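Local atomic coordinates of peptidoglycan hydrolase FlgJ (Sphingomonas sp. A1, PDB entry 2ZYC), a protein that probably hydrolyses the peptidoglycan layer as a flagellum-specific muramidase, so that the rod can be assembled in the periplasmic space. Residues L27-A32 with A141-G146. The protein carries 2 engineered substitutions. Residues are numbered along the deposited sequence; the frame is centred on the assembly and turned at random.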
loop_
_atom_site.group_PDB
_atom_site.type_symbol
_atom_site.label_atom_id
_atom_site.label_comp_id
_atom_site.label_asym_id
_atom_site.label_seq_id
_atom_site.Cartn_x
_atom_site.Cartn_y
_atom_site.Cartn_z
ATOM N N LEU A 27 2.526 -4.486 -3.767
ATOM C CA LEU A 27 2.485 -3.289 -2.925
ATOM C C LEU A 27 1.877 -2.087 -3.648
ATOM O O LEU A 27 1.180 -1.274 -3.033
ATOM C CB LEU A 27 3.883 -2.959 -2.385
ATOM C CG LEU A 27 4.518 -4.032 -1.489
ATOM C CD1 LEU A 27 5.873 -3.567 -1.008
ATOM C CD2 LEU A 27 3.626 -4.386 -0.298
ATOM N N VAL A 28 2.146 -1.978 -4.949
ATOM C CA VAL A 28 1.510 -0.957 -5.793
ATOM C C VAL A 28 -0.005 -1.169 -5.803
ATOM O O VAL A 28 -0.775 -0.217 -5.640
ATOM C CB VAL A 28 2.045 -0.981 -7.246
ATOM C CG1 VAL A 28 1.258 0.012 -8.130
ATOM C CG2 VAL A 28 3.554 -0.667 -7.275
ATOM N N ALA A 29 -0.417 -2.426 -5.982
ATOM C CA ALA A 29 -1.832 -2.784 -5.984
ATOM C C ALA A 29 -2.481 -2.412 -4.667
ATOM O O ALA A 29 -3.558 -1.805 -4.645
ATOM C CB ALA A 29 -2.013 -4.266 -6.268
ATOM N N GLN A 30 -1.813 -2.752 -3.568
ATOM C CA GLN A 30 -2.379 -2.491 -2.251
ATOM C C GLN A 30 -2.591 -0.995 -2.006
ATOM O O GLN A 30 -3.658 -0.579 -1.521
ATOM C CB GLN A 30 -1.527 -3.106 -1.151
ATOM C CG GLN A 30 -2.258 -3.107 0.198
ATOM C CD GLN A 30 -1.397 -3.580 1.337
ATOM O OE1 GLN A 30 -0.214 -3.874 1.158
ATOM N NE2 GLN A 30 -1.988 -3.662 2.530
ATOM N N ALA A 31 -1.583 -0.202 -2.357
ATOM C CA ALA A 31 -1.654 1.256 -2.225
ATOM C C ALA A 31 -2.772 1.833 -3.105
ATOM O O ALA A 31 -3.498 2.734 -2.678
ATOM C CB ALA A 31 -0.322 1.876 -2.570
ATOM N N ALA A 32 -2.897 1.305 -4.319
ATOM C CA ALA A 32 -3.965 1.683 -5.251
ATOM C C ALA A 32 -5.358 1.397 -4.679
ATOM O O ALA A 32 -6.257 2.233 -4.770
ATOM C CB ALA A 32 -3.793 0.963 -6.577
ATOM N N ALA A 141 -6.626 -9.152 -4.350
ATOM C CA ALA A 141 -6.198 -10.093 -5.394
ATOM C C ALA A 141 -6.713 -9.650 -6.773
ATOM O O ALA A 141 -5.988 -9.740 -7.765
ATOM C CB ALA A 141 -6.651 -11.513 -5.068
ATOM N N ARG A 142 -7.952 -9.155 -6.824
ATOM C CA ARG A 142 -8.519 -8.667 -8.081
ATOM C C ARG A 142 -7.689 -7.521 -8.688
ATOM O O ARG A 142 -7.491 -7.471 -9.901
ATOM C CB ARG A 142 -9.992 -8.250 -7.918
ATOM C CG ARG A 142 -10.721 -8.108 -9.259
ATOM C CD ARG A 142 -12.171 -7.645 -9.103
ATOM N NE ARG A 142 -12.866 -7.683 -10.394
ATOM C CZ ARG A 142 -14.001 -7.043 -10.667
ATOM N NH1 ARG A 142 -14.544 -7.145 -11.879
ATOM N NH2 ARG A 142 -14.591 -6.299 -9.738
ATOM N N VAL A 143 -7.198 -6.612 -7.847
ATOM C CA VAL A 143 -6.356 -5.515 -8.330
ATOM C C VAL A 143 -4.990 -6.056 -8.778
ATOM O O VAL A 143 -4.485 -5.692 -9.849
ATOM C CB VAL A 143 -6.185 -4.374 -7.277
ATOM C CG1 VAL A 143 -5.285 -3.259 -7.815
ATOM C CG2 VAL A 143 -7.536 -3.789 -6.879
ATOM N N ILE A 144 -4.410 -6.933 -7.959
ATOM C CA ILE A 144 -3.096 -7.509 -8.233
ATOM C C ILE A 144 -3.053 -8.232 -9.584
ATOM O O ILE A 144 -2.094 -8.076 -10.348
ATOM C CB ILE A 144 -2.641 -8.454 -7.092
ATOM C CG1 ILE A 144 -2.311 -7.637 -5.834
ATOM C CG2 ILE A 144 -1.420 -9.281 -7.518
ATOM C CD1 ILE A 144 -1.994 -8.475 -4.593
ATOM N N ASN A 145 -4.104 -9.005 -9.852
ATOM C CA ASN A 145 -4.215 -9.858 -11.035
ATOM C C ASN A 145 -4.920 -9.186 -12.221
ATOM O O ASN A 145 -5.036 -9.782 -13.291
ATOM C CB ASN A 145 -4.930 -11.165 -10.659
ATOM C CG ASN A 145 -4.143 -12.001 -9.638
ATOM O OD1 ASN A 145 -4.729 -12.642 -8.757
ATOM N ND2 ASN A 145 -2.820 -11.990 -9.755
ATOM N N GLY A 146 -5.348 -7.940 -12.034
ATOM C CA GLY A 146 -6.195 -7.243 -13.012
ATOM C C GLY A 146 -5.460 -6.615 -14.181
ATOM O O GLY A 146 -4.262 -6.310 -14.090
#
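The methyl of Ala-29 points at helix 136-145 and meets two consecutive side chains there, Val-143 and Ile-144. Its CB lies 3.4 Å from Ile-144 CG1, a tight spacing for two saturated carbons, and 3.8 Å from Val-143 CG1. The contact joins helix 24-35 to helix 136-145 within the helical, lysozyme-clan glucosaminidase domain of glycosyl hydrolase family 73, the C-terminal part of FlgJ. The two partners present different branches. In Val-143 the touching methyl stands anti to the backbone N (chi1 179°), which turns CG1 to the Ala-29 side, where it also comes within 3.9 Å of Ala-29 O. Ile-144 uses the methylene of its longer branch: with chi1 at -70°, CG1 lies beside the backbone N and passes alongside the alanine methyl. The backbones come close here, Ala-29 CA lying 5.4 Å from Ile-144 CA, consistent with the small side chain between them. The side-chain contacts between the segments are carbon to carbon, and no hydrogen bond crosses. Ile-144 also packs on His-25 and Phe-26 of helix 24-35. Gln-30, whose CB points away from 141-146, makes weak hydrogen bonds through OE1 to Tyr-99 OH and through NE2 to Tyr-136 OH, the latter at the start of helix 136-145.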